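Local coordinates for beta-lactamase-like protein (Koribacter versatilis, PDB 6B9V) that is a metal-dependent diphosphatase of the PhnP family that cleaves reactive FAD photoproducts, at residues A185-L190 / E220-K225. Residues are numbered along the deposited sequence; the frame is centred on the assembly and turned at random.
Sequences ASMEML and EKLKAK
Two successive bends in the Met-187 chain (chi2 -75°, chi3 -75°) carry CE round to Leu-222, while Leu-222, with CG beside its own backbone N (chi1 -65°), sends both methyls at segment 185-190. In this metallo-beta-lactamase fold the contact joins helical Met-187 and Leu-190, in the turn that follows, to the end of helix 212-222, packed on the same side of one mixed beta-sheet. CD2 of Leu-222 meets Met-187, whose side chain crosses it at about a right angle, with CE 3.8 Å from CD2, and also reaches Leu-190 CB; CD1 lies 3.9 Å from Leu-190 CB and near Leu-190 CD1. No direct hydrogen bond spans the segments; the direct side-chain contacts are apolar. Met-187 O, also 3.4 Å from Leu-222 CD2, accepts the N-H of Leu-190 within a type I turn from Met-187 to Leu-190. That turn brings both residues to the same leucine. At the outer margin, Lys-221 offers CB to Met-187 CE at 4.1 Å. Beneath, Leu-190 rests on Ala-174 and Leu-176 of strand 173-176, and Leu-222 on Leu-196 of strand 195-199. Lys-223, with positive phi, ends the helix, and its NZ donates to Glu-220 O. A water bridges the two backbones, donating to Leu-190 O at 2.8 Å and to Leu-222 O at 2.9 Å.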
ATOM      1  N   ALA A 185     -30.484  17.477  -5.824  1.00 25.79           N
ATOM      2  CA  ALA A 185     -30.086  18.488  -4.861  1.00 32.92           C
ATOM      3  C   ALA A 185     -28.569  18.649  -4.871  1.00 29.04           C
ATOM      4  O   ALA A 185     -28.063  19.754  -4.678  1.00 24.96           O
ATOM      5  CB  ALA A 185     -30.604  18.138  -3.453  1.00 30.24           C
ATOM      6  N   SER A 186     -27.837  17.564  -5.127  1.00 22.75           N
ATOM      7  CA  SER A 186     -26.384  17.665  -5.216  1.00 22.92           C
ATOM      8  C   SER A 186     -25.925  18.285  -6.537  1.00 19.25           C
ATOM      9  O   SER A 186     -24.912  18.994  -6.575  1.00 20.75           O
ATOM     10  CB  SER A 186     -25.710  16.288  -5.038  1.00 19.08           C
ATOM     11  OG  SER A 186     -25.897  15.792  -3.727  1.00 20.71           O
ATOM     12  N   MET A 187     -26.653  18.022  -7.617  1.00 21.33           N
ATOM     13  CA  MET A 187     -26.308  18.622  -8.897  1.00 22.68           C
ATOM     14  C   MET A 187     -26.371  20.133  -8.757  1.00 24.50           C
ATOM     15  O   MET A 187     -25.552  20.862  -9.338  1.00 23.80           O
ATOM     16  CB  MET A 187     -27.243  18.150 -10.006  1.00 25.62           C
ATOM     17  CG  MET A 187     -27.057  16.691 -10.383  1.00 22.99           C
ATOM     18  SD  MET A 187     -25.580  16.426 -11.359  1.00 23.51           S
ATOM     19  CE  MET A 187     -26.102  17.087 -12.948  1.00 22.22           C
ATOM     20  N   GLU A 188     -27.332  20.596  -7.959  1.00 24.45           N
ATOM     21  CA  GLU A 188     -27.518  22.036  -7.782  1.00 31.33           C
ATOM     22  C   GLU A 188     -26.389  22.696  -6.999  1.00 27.84           C
ATOM     23  O   GLU A 188     -26.233  23.913  -7.056  1.00 29.05           O
ATOM     24  CB  GLU A 188     -28.855  22.316  -7.098  1.00 25.70           C
ATOM     25  CG  GLU A 188     -30.037  22.133  -8.041  1.00 39.15           C
ATOM     26  CD  GLU A 188     -29.823  22.834  -9.381  1.00 51.03           C
ATOM     27  OE1 GLU A 188     -29.485  24.040  -9.379  1.00 60.39           O
ATOM     28  OE2 GLU A 188     -29.982  22.181 -10.438  1.00 46.35           O
ATOM     29  N   MET A 189     -25.606  21.889  -6.285  1.00 20.89           N
ATOM     30  CA  MET A 189     -24.484  22.379  -5.476  1.00 25.66           C
ATOM     31  C   MET A 189     -23.202  22.502  -6.294  1.00 22.87           C
ATOM     32  O   MET A 189     -22.189  23.007  -5.806  1.00 23.98           O
ATOM     33  CB  MET A 189     -24.217  21.436  -4.287  1.00 21.49           C
ATOM     34  CG  MET A 189     -25.398  21.243  -3.325  1.00 28.18           C
ATOM     35  SD  MET A 189     -25.021  19.965  -2.099  1.00 34.80           S
ATOM     36  CE  MET A 189     -23.818  20.816  -1.094  1.00 30.51           C
ATOM     37  N   LEU A 190     -23.234  22.007  -7.526  1.00 19.71           N
ATOM     38  CA  LEU A 190     -22.006  21.801  -8.284  1.00 20.49           C
ATOM     39  C   LEU A 190     -21.883  22.704  -9.507  1.00 21.23           C
ATOM     40  O   LEU A 190     -21.113  22.416 -10.411  1.00 21.61           O
ATOM     41  CB  LEU A 190     -21.917  20.337  -8.720  1.00 19.01           C
ATOM     42  CG  LEU A 190     -21.700  19.331  -7.587  1.00 21.63           C
ATOM     43  CD1 LEU A 190     -21.787  17.910  -8.145  1.00 25.47           C
ATOM     44  CD2 LEU A 190     -20.351  19.561  -6.915  1.00 19.54           C
ATOM     45  N   GLU A 220     -21.514  17.917 -19.028  1.00 20.20           N
ATOM     46  CA  GLU A 220     -22.127  18.895 -19.913  1.00 19.99           C
ATOM     47  C   GLU A 220     -23.348  19.555 -19.267  1.00 26.63           C
ATOM     48  O   GLU A 220     -23.761  20.643 -19.673  1.00 27.58           O
ATOM     49  CB  GLU A 220     -22.476  18.240 -21.248  1.00 25.67           C
ATOM     50  CG  GLU A 220     -21.211  17.940 -22.060  1.00 42.15           C
ATOM     51  CD  GLU A 220     -21.475  17.263 -23.392  1.00 55.00           C
ATOM     52  OE1 GLU A 220     -20.564  17.283 -24.254  1.00 61.92           O
ATOM     53  OE2 GLU A 220     -22.577  16.704 -23.577  1.00 56.15           O
ATOM     54  N   LYS A 221     -23.913  18.913 -18.252  1.00 23.14           N
ATOM     55  CA  LYS A 221     -24.954  19.573 -17.476  1.00 21.69           C
ATOM     56  C   LYS A 221     -24.373  20.566 -16.466  1.00 24.66           C
ATOM     57  O   LYS A 221     -24.957  21.629 -16.227  1.00 21.79           O
ATOM     58  CB  LYS A 221     -25.828  18.549 -16.747  1.00 23.34           C
ATOM     59  CG  LYS A 221     -26.814  17.807 -17.643  1.00 30.71           C
ATOM     60  CD  LYS A 221     -27.509  16.698 -16.857  1.00 38.25           C
ATOM     61  CE  LYS A 221     -28.594  16.008 -17.677  1.00 47.59           C
ATOM     62  NZ  LYS A 221     -28.052  15.413 -18.931  1.00 52.14           N
ATOM     63  N   LEU A 222     -23.246  20.220 -15.854  1.00 18.42           N
ATOM     64  CA  LEU A 222     -22.702  21.070 -14.792  1.00 22.39           C
ATOM     65  C   LEU A 222     -21.799  22.201 -15.312  1.00 19.44           C
ATOM     66  O   LEU A 222     -21.600  23.201 -14.619  1.00 23.60           O
ATOM     67  CB  LEU A 222     -21.948  20.224 -13.773  1.00 22.95           C
ATOM     68  CG  LEU A 222     -22.800  19.228 -12.976  1.00 20.67           C
ATOM     69  CD1 LEU A 222     -21.908  18.376 -12.083  1.00 19.77           C
ATOM     70  CD2 LEU A 222     -23.844  19.976 -12.147  1.00 19.92           C
ATOM     71  N   LYS A 223     -21.257  22.033 -16.514  1.00 20.02           N
ATOM     72  CA  LYS A 223     -20.527  23.108 -17.202  1.00 21.71           C
ATOM     73  C   LYS A 223     -19.398  23.748 -16.391  1.00 19.98           C
ATOM     74  O   LYS A 223     -19.261  24.967 -16.381  1.00 20.62           O
ATOM     75  CB  LYS A 223     -21.511  24.203 -17.634  1.00 25.40           C
ATOM     76  CG  LYS A 223     -22.577  23.710 -18.575  1.00 23.39           C
ATOM     77  CD  LYS A 223     -23.552  24.828 -18.960  1.00 31.82           C
ATOM     78  CE  LYS A 223     -24.285  24.471 -20.242  1.00 43.24           C
ATOM     79  NZ  LYS A 223     -24.899  23.123 -20.146  1.00 47.06           N
ATOM     80  N   ALA A 224     -18.595  22.933 -15.709  1.00 17.55           N
ATOM     81  CA  ALA A 224     -17.383  23.437 -15.073  1.00 20.55           C
ATOM     82  C   ALA A 224     -16.451  23.932 -16.162  1.00 22.23           C
ATOM     83  O   ALA A 224     -16.556  23.474 -17.302  1.00 18.44           O
ATOM     84  CB  ALA A 224     -16.690  22.352 -14.233  1.00 20.92           C
ATOM     85  N   LYS A 225     -15.556  24.867 -15.825  1.00 20.94           N
ATOM     86  CA  LYS A 225     -14.594  25.372 -16.807  1.00 21.35           C
ATOM     87  C   LYS A 225     -13.751  24.215 -17.350  1.00 19.28           C
ATOM     88  O   LYS A 225     -13.585  24.064 -18.561  1.00 18.46           O
ATOM     89  CB  LYS A 225     -13.682  26.436 -16.192  1.00 22.35           C
ATOM     90  CG  LYS A 225     -14.208  27.848 -16.244  1.00 41.43           C
ATOM     91  CD  LYS A 225     -13.092  28.828 -15.892  1.00 52.20           C
ATOM     92  CE  LYS A 225     -11.825  28.511 -16.683  1.00 54.37           C
ATOM     93  NZ  LYS A 225     -10.682  29.388 -16.316  1.00 62.01           N
TER
HETATM   94  O   HOH W   1     -19.640  23.588 -12.460  1.00 21.08           O